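Local coordinates for protein putative glycyl-glycine endopeptidase lytM (Ruminococcus gnavus, PDB 3NYY) that is probably a metalloendopeptidase of the M23 family, related to the glycyl-glycine endopeptidase LytM, that would cut peptide bonds with the help of a metal ion, at residues D111-E116 with S231-P236; M145-V150 with P189-D194. All coordinates share one frame; numbering follows the deposited sequence. Where two conformers were deposited one is given.

Contact 1: residues D111-E116 with S231-P236; sequences DSWMFE and SVNPYP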
loop_
_atom_site.group_PDB
_atom_site.type_symbol
_atom_site.label_atom_id
_atom_site.label_comp_id
_atom_site.label_asym_id
_atom_site.label_seq_id
_atom_site.Cartn_x
_atom_site.Cartn_y
_atom_site.Cartn_z
ATOM N N ASP A 111 -3.081 0.754 -4.571
ATOM C CA ASP A 111 -2.843 1.202 -5.952
ATOM C C ASP A 111 -1.676 2.170 -5.941
ATOM O O ASP A 111 -1.834 3.353 -5.625
ATOM C CB ASP A 111 -4.083 1.890 -6.499
ATOM C CG ASP A 111 -4.031 2.106 -8.015
ATOM O OD1 ASP A 111 -2.935 2.000 -8.575
ATOM O OD2 ASP A 111 -5.112 2.368 -8.609
ATOM N N SER A 112 -0.513 1.685 -6.328
ATOM C CA SER A 112 0.708 2.512 -6.315
ATOM C C SER A 112 1.079 3.068 -7.679
ATOM O O SER A 112 2.146 3.673 -7.834
ATOM C CB SER A 112 1.862 1.667 -5.773
ATOM O OG SER A 112 2.033 0.497 -6.561
ATOM N N TRP A 113 0.219 2.861 -8.674
ATOM C CA TRP A 113 0.530 3.155 -10.060
ATOM C C TRP A 113 0.985 4.599 -10.271
ATOM O O TRP A 113 2.007 4.849 -10.890
ATOM C CB TRP A 113 -0.682 2.848 -10.962
ATOM C CG TRP A 113 -0.295 2.909 -12.412
ATOM C CD1 TRP A 113 -0.521 3.920 -13.294
ATOM C CD2 TRP A 113 0.452 1.921 -13.092
ATOM N NE1 TRP A 113 0.027 3.587 -14.527
ATOM C CE2 TRP A 113 0.610 2.355 -14.423
ATOM C CE3 TRP A 113 0.963 0.666 -12.725
ATOM C CZ2 TRP A 113 1.325 1.615 -15.357
ATOM C CZ3 TRP A 113 1.646 -0.081 -13.663
ATOM C CH2 TRP A 113 1.837 0.409 -14.956
HETATM N N MSE A 114 0.242 5.548 -9.737
HETATM C CA MSE A 114 0.568 6.951 -9.970
HETATM C C MSE A 114 1.785 7.410 -9.193
HETATM O O MSE A 114 2.477 8.337 -9.637
HETATM C CB MSE A 114 -0.635 7.832 -9.697
HETATM C CG MSE A 114 -1.762 7.478 -10.599
HETATM SE SE MSE A 114 -2.909 8.972 -10.947
HETATM C CE MSE A 114 -4.229 8.806 -9.684
ATOM N N PHE A 115 2.066 6.750 -8.080
ATOM C CA PHE A 115 3.242 7.027 -7.278
ATOM C C PHE A 115 4.469 6.495 -8.078
ATOM O O PHE A 115 5.459 7.201 -8.258
ATOM C CB PHE A 115 3.072 6.397 -5.873
ATOM C CG PHE A 115 1.855 6.934 -5.103
ATOM C CD1 PHE A 115 0.548 6.525 -5.427
ATOM C CD2 PHE A 115 2.012 7.877 -4.089
ATOM C CE1 PHE A 115 -0.579 7.048 -4.749
ATOM C CE2 PHE A 115 0.895 8.388 -3.392
ATOM C CZ PHE A 115 -0.397 7.988 -3.730
ATOM N N GLU A 116 4.359 5.284 -8.631
ATOM C CA GLU A 116 5.462 4.636 -9.387
ATOM C C GLU A 116 5.791 5.280 -10.734
ATOM O O GLU A 116 6.970 5.343 -11.113
ATOM C CB GLU A 116 5.149 3.141 -9.627
ATOM C CG GLU A 116 5.288 2.297 -8.365
ATOM C CD GLU A 116 4.641 0.916 -8.464
ATOM O OE1 GLU A 116 4.324 0.445 -9.579
ATOM O OE2 GLU A 116 4.437 0.300 -7.396
ATOM N N SER A 231 4.022 -2.458 -19.152
ATOM C CA SER A 231 3.316 -2.719 -17.910
ATOM C C SER A 231 1.993 -1.931 -17.830
ATOM O O SER A 231 1.887 -0.781 -18.281
ATOM C CB SER A 231 4.211 -2.359 -16.719
ATOM O OG SER A 231 4.562 -0.964 -16.738
ATOM N N VAL A 232 0.998 -2.582 -17.234
ATOM C CA VAL A 232 -0.311 -1.971 -16.933
ATOM C C VAL A 232 -0.640 -2.205 -15.474
ATOM O O VAL A 232 -0.125 -3.146 -14.864
ATOM C CB VAL A 232 -1.439 -2.535 -17.858
ATOM C CG1 VAL A 232 -1.048 -2.351 -19.315
ATOM C CG2 VAL A 232 -1.727 -3.989 -17.544
ATOM N N ASN A 233 -1.495 -1.362 -14.920
ATOM C CA ASN A 233 -1.822 -1.425 -13.498
ATOM C C ASN A 233 -2.593 -2.685 -13.137
ATOM O O ASN A 233 -3.747 -2.836 -13.574
ATOM C CB ASN A 233 -2.622 -0.178 -13.121
ATOM C CG ASN A 233 -2.772 0.022 -11.629
ATOM O OD1 ASN A 233 -2.166 -0.709 -10.808
ATOM N ND2 ASN A 233 -3.538 1.097 -11.248
ATOM N N PRO A 234 -2.018 -3.558 -12.261
ATOM C CA PRO A 234 -2.797 -4.731 -11.879
ATOM C C PRO A 234 -3.800 -4.472 -10.766
ATOM O O PRO A 234 -4.588 -5.353 -10.458
ATOM C CB PRO A 234 -1.725 -5.690 -11.323
ATOM C CG PRO A 234 -0.432 -5.162 -11.812
ATOM C CD PRO A 234 -0.612 -3.672 -11.826
ATOM N N TYR A 235 -3.765 -3.303 -10.139
ATOM C CA TYR A 235 -4.565 -3.106 -8.956
ATOM C C TYR A 235 -6.069 -3.372 -9.175
ATOM O O TYR A 235 -6.680 -4.137 -8.417
ATOM C CB TYR A 235 -4.320 -1.703 -8.348
ATOM C CG TYR A 235 -5.194 -1.407 -7.154
ATOM C CD1 TYR A 235 -4.795 -1.847 -5.895
ATOM C CD2 TYR A 235 -6.422 -0.731 -7.274
ATOM C CE1 TYR A 235 -5.559 -1.607 -4.774
ATOM C CE2 TYR A 235 -7.198 -0.496 -6.096
ATOM C CZ TYR A 235 -6.743 -0.973 -4.877
ATOM O OH TYR A 235 -7.452 -0.791 -3.666
ATOM N N PRO A 236 -6.680 -2.779 -10.225
ATOM C CA PRO A 236 -8.137 -3.015 -10.339
ATOM C C PRO A 236 -8.555 -4.469 -10.598
ATOM O O PRO A 236 -9.554 -4.949 -9.998
ATOM C CB PRO A 236 -8.557 -2.034 -11.460
ATOM C CG PRO A 236 -7.483 -0.916 -11.366
ATOM C CD PRO A 236 -6.225 -1.698 -11.113
HETATM O O HOH W 1 -0.667 -0.751 -8.405
#
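Trp113 lays its indole over Asn233 in the tightly packed part of this contact. With CG anti to the backbone N (chi1 -170°), the ring lies along residues 231-233: Asn233 CB sits 3.5 Å above one face, toward the rim, and the amide is turned only 19° from the ring plane. Farther along, Trp113 CH2 meets Ser231 O at the ring edge, 3.5 Å away; a broad flat side chain suits this buried strip, and Arg19 and Arg20 of helix 16-20 also touch it. Asn233 is the polar centre, where an amide suits because it donates and accepts at once. Its ND2 gives a hydrogen bond of 2.9 Å to Asp111 OD1, a weak one to Asp111 OD2, and also bonds Arg20 O, while Asn233 OD1 accepts from Tyr235 N (3.1 Å), a capping bond where strand 228-232 of the M23 peptidase region turns into helix 235-240. Asp111 OD1 in turn closes an Asx turn, accepting from Trp113 N at 3.3 Å; the two donors reach it from opposite faces of the carboxylate plane, which probably limits how far the carboxylate can turn. Asp111 CB makes a CH-pi contact over the Tyr235 ring, 3.6 Å from the centroid. The Ser112 side is looser: a water accepting from Ser112 N donates to Asn233 OD1 at 2.8 Å. Ser112 OG instead bonds within its own segment to Glu116 OE2.

Contact 2: residues M145-V150 with P189-D194; sequences MTDGVV and PVKAGD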
loop_
_atom_site.group_PDB
_atom_site.type_symbol
_atom_site.label_atom_id
_atom_site.label_comp_id
_atom_site.label_asym_id
_atom_site.label_seq_id
_atom_site.Cartn_x
_atom_site.Cartn_y
_atom_site.Cartn_z
HETATM N N MSE A 145 -2.758 -16.736 -11.262
HETATM C CA MSE A 145 -4.075 -16.105 -11.390
HETATM C C MSE A 145 -4.845 -16.658 -12.577
HETATM O O MSE A 145 -6.066 -16.578 -12.602
HETATM C CB MSE A 145 -3.900 -14.593 -11.522
HETATM C CG MSE A 145 -3.348 -13.929 -10.239
HETATM SE SE MSE A 145 -2.904 -12.056 -10.500
HETATM C CE MSE A 145 -4.660 -11.354 -10.517
ATOM N N THR A 146 -4.107 -17.142 -13.571
ATOM C CA THR A 146 -4.632 -17.534 -14.886
ATOM C C THR A 146 -4.126 -18.906 -15.309
ATOM O O THR A 146 -3.133 -19.412 -14.788
ATOM C CB THR A 146 -4.138 -16.534 -15.981
ATOM O OG1 THR A 146 -2.723 -16.709 -16.191
ATOM C CG2 THR A 146 -4.426 -15.043 -15.555
ATOM N N ASP A 147 -4.791 -19.498 -16.294
ATOM C CA ASP A 147 -4.186 -20.580 -17.015
ATOM C C ASP A 147 -3.033 -19.958 -17.796
ATOM O O ASP A 147 -2.962 -18.731 -17.970
ATOM C CB ASP A 147 -5.175 -21.160 -18.023
ATOM C CG ASP A 147 -6.287 -21.973 -17.405
ATOM O OD1 ASP A 147 -6.323 -22.235 -16.199
ATOM O OD2 ASP A 147 -7.154 -22.410 -18.210
ATOM N N GLY A 148 -2.158 -20.801 -18.303
ATOM C CA GLY A 148 -1.137 -20.316 -19.225
ATOM C C GLY A 148 0.044 -21.218 -19.359
ATOM O O GLY A 148 -0.078 -22.442 -19.143
ATOM N N VAL A 149 1.164 -20.643 -19.793
ATOM C CA VAL A 149 2.409 -21.394 -20.025
ATOM C C VAL A 149 3.500 -20.631 -19.306
ATOM O O VAL A 149 3.492 -19.401 -19.313
ATOM C CB VAL A 149 2.742 -21.507 -21.534
ATOM C CG1 VAL A 149 4.068 -22.190 -21.724
ATOM C CG2 VAL A 149 1.565 -22.234 -22.290
ATOM N N VAL A 150 4.409 -21.347 -18.658
ATOM C CA VAL A 150 5.577 -20.737 -18.023
ATOM C C VAL A 150 6.507 -20.247 -19.130
ATOM O O VAL A 150 7.054 -21.049 -19.893
ATOM C CB VAL A 150 6.359 -21.714 -17.103
ATOM C CG1 VAL A 150 7.569 -20.985 -16.469
ATOM C CG2 VAL A 150 5.425 -22.304 -16.028
ATOM N N PRO A 189 2.684 -26.104 -19.026
ATOM C CA PRO A 189 1.371 -25.533 -18.896
ATOM C C PRO A 189 0.995 -25.420 -17.416
ATOM O O PRO A 189 1.365 -26.282 -16.630
ATOM C CB PRO A 189 0.487 -26.567 -19.622
ATOM C CG PRO A 189 1.167 -27.880 -19.340
ATOM C CD PRO A 189 2.640 -27.547 -19.401
ATOM N N VAL A 190 0.249 -24.378 -17.058
ATOM C CA VAL A 190 -0.308 -24.203 -15.726
ATOM C C VAL A 190 -1.823 -23.926 -15.847
ATOM O O VAL A 190 -2.296 -23.378 -16.866
ATOM C CB VAL A 190 0.376 -23.067 -14.888
ATOM C CG1 VAL A 190 1.855 -23.448 -14.612
ATOM C CG2 VAL A 190 0.226 -21.722 -15.515
ATOM N N LYS A 191 -2.557 -24.329 -14.817
ATOM C CA LYS A 191 -3.942 -23.972 -14.637
ATOM C C LYS A 191 -4.020 -22.928 -13.542
ATOM O O LYS A 191 -3.230 -22.918 -12.569
ATOM C CB LYS A 191 -4.805 -25.193 -14.267
ATOM C CG LYS A 191 -4.927 -26.235 -15.384
ATOM C CD LYS A 191 -5.701 -25.746 -16.571
ATOM C CE LYS A 191 -7.194 -25.679 -16.276
ATOM N NZ LYS A 191 -7.977 -25.461 -17.539
ATOM N N ALA A 192 -4.995 -22.019 -13.682
ATOM C CA ALA A 192 -5.254 -21.031 -12.627
ATOM C C ALA A 192 -5.456 -21.728 -11.298
ATOM O O ALA A 192 -6.151 -22.762 -11.212
ATOM C CB ALA A 192 -6.473 -20.195 -13.002
ATOM N N GLY A 193 -4.803 -21.214 -10.272
ATOM C CA GLY A 193 -4.806 -21.808 -8.931
ATOM C C GLY A 193 -3.632 -22.719 -8.625
ATOM O O GLY A 193 -3.395 -23.043 -7.464
ATOM N N ASP A 194 -2.876 -23.103 -9.652
ATOM C CA ASP A 194 -1.671 -23.932 -9.448
ATOM C C ASP A 194 -0.593 -23.161 -8.708
ATOM O O ASP A 194 -0.371 -21.996 -8.986
ATOM C CB ASP A 194 -1.061 -24.425 -10.755
ATOM C CG ASP A 194 -1.876 -25.506 -11.448
ATOM O OD1 ASP A 194 -2.842 -26.020 -10.865
ATOM O OD2 ASP A 194 -1.521 -25.834 -12.598
#
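Asp147 OD1 takes a hydrogen bond of 2.9 Å from Ala192 N on its anti lone pair, nearly straight at 168°, while OD2 forms a salt bridge with Lys191 NZ at 3.2 Å. The carboxylate thus extends an antiparallel strand pair, 148-153 with 189-190, beyond its last bridge and into the type II turn Lys191-Asp194. Asp147 CG stands beside the backbone N (chi1 -73°), bringing the short acid alongside Lys191, whose chain bends at chi2 and chi3 to bring the ammonium back over the carboxylate plane. With an alanine here in place of the acid, Ala192 N would probably lose its acceptor and the Lys191 ammonium this counter-charge. Next along, Gly148 and Val190 form a hydrogen-bonded pair, Gly148 N to Val190 O at 3.0 Å and Val190 N to Gly148 O at 2.9 Å. Glycine fits because its backbone angles would press a CB against the preceding carbonyl. Gly193 meets the same demand in the turn, where Asp194 OD2 accepts from Lys191 N. Val190 and Val150, beta-branched residues that suit a strand, both pack against Ile165 of the adjoining strand 162-166, and Val190 CG1 lies 4.0 Å from Val150 CG2.

The two contacts lie with their centres about 23 Å apart and their nearest atoms about 6 Å apart, without touching. Along the chain, 111-116 comes first, then both segments of contact 2, and finally 231-236, so contact 1 brings together the two ends of a stretch that holds all of contact 2. Both reach the same large antiparallel sheet: contact 1 through strand 228-232, which pairs with 216-225, and contact 2 through 148-153 and 189-190. Strands 162-166 and 172-178 connect these regions across the sheet. Contact 1 sets the start of helix 113-117 against the turn from strand 228-232 into helix 235-240, whereas contact 2 pairs two strands and a turn within the peptidase region.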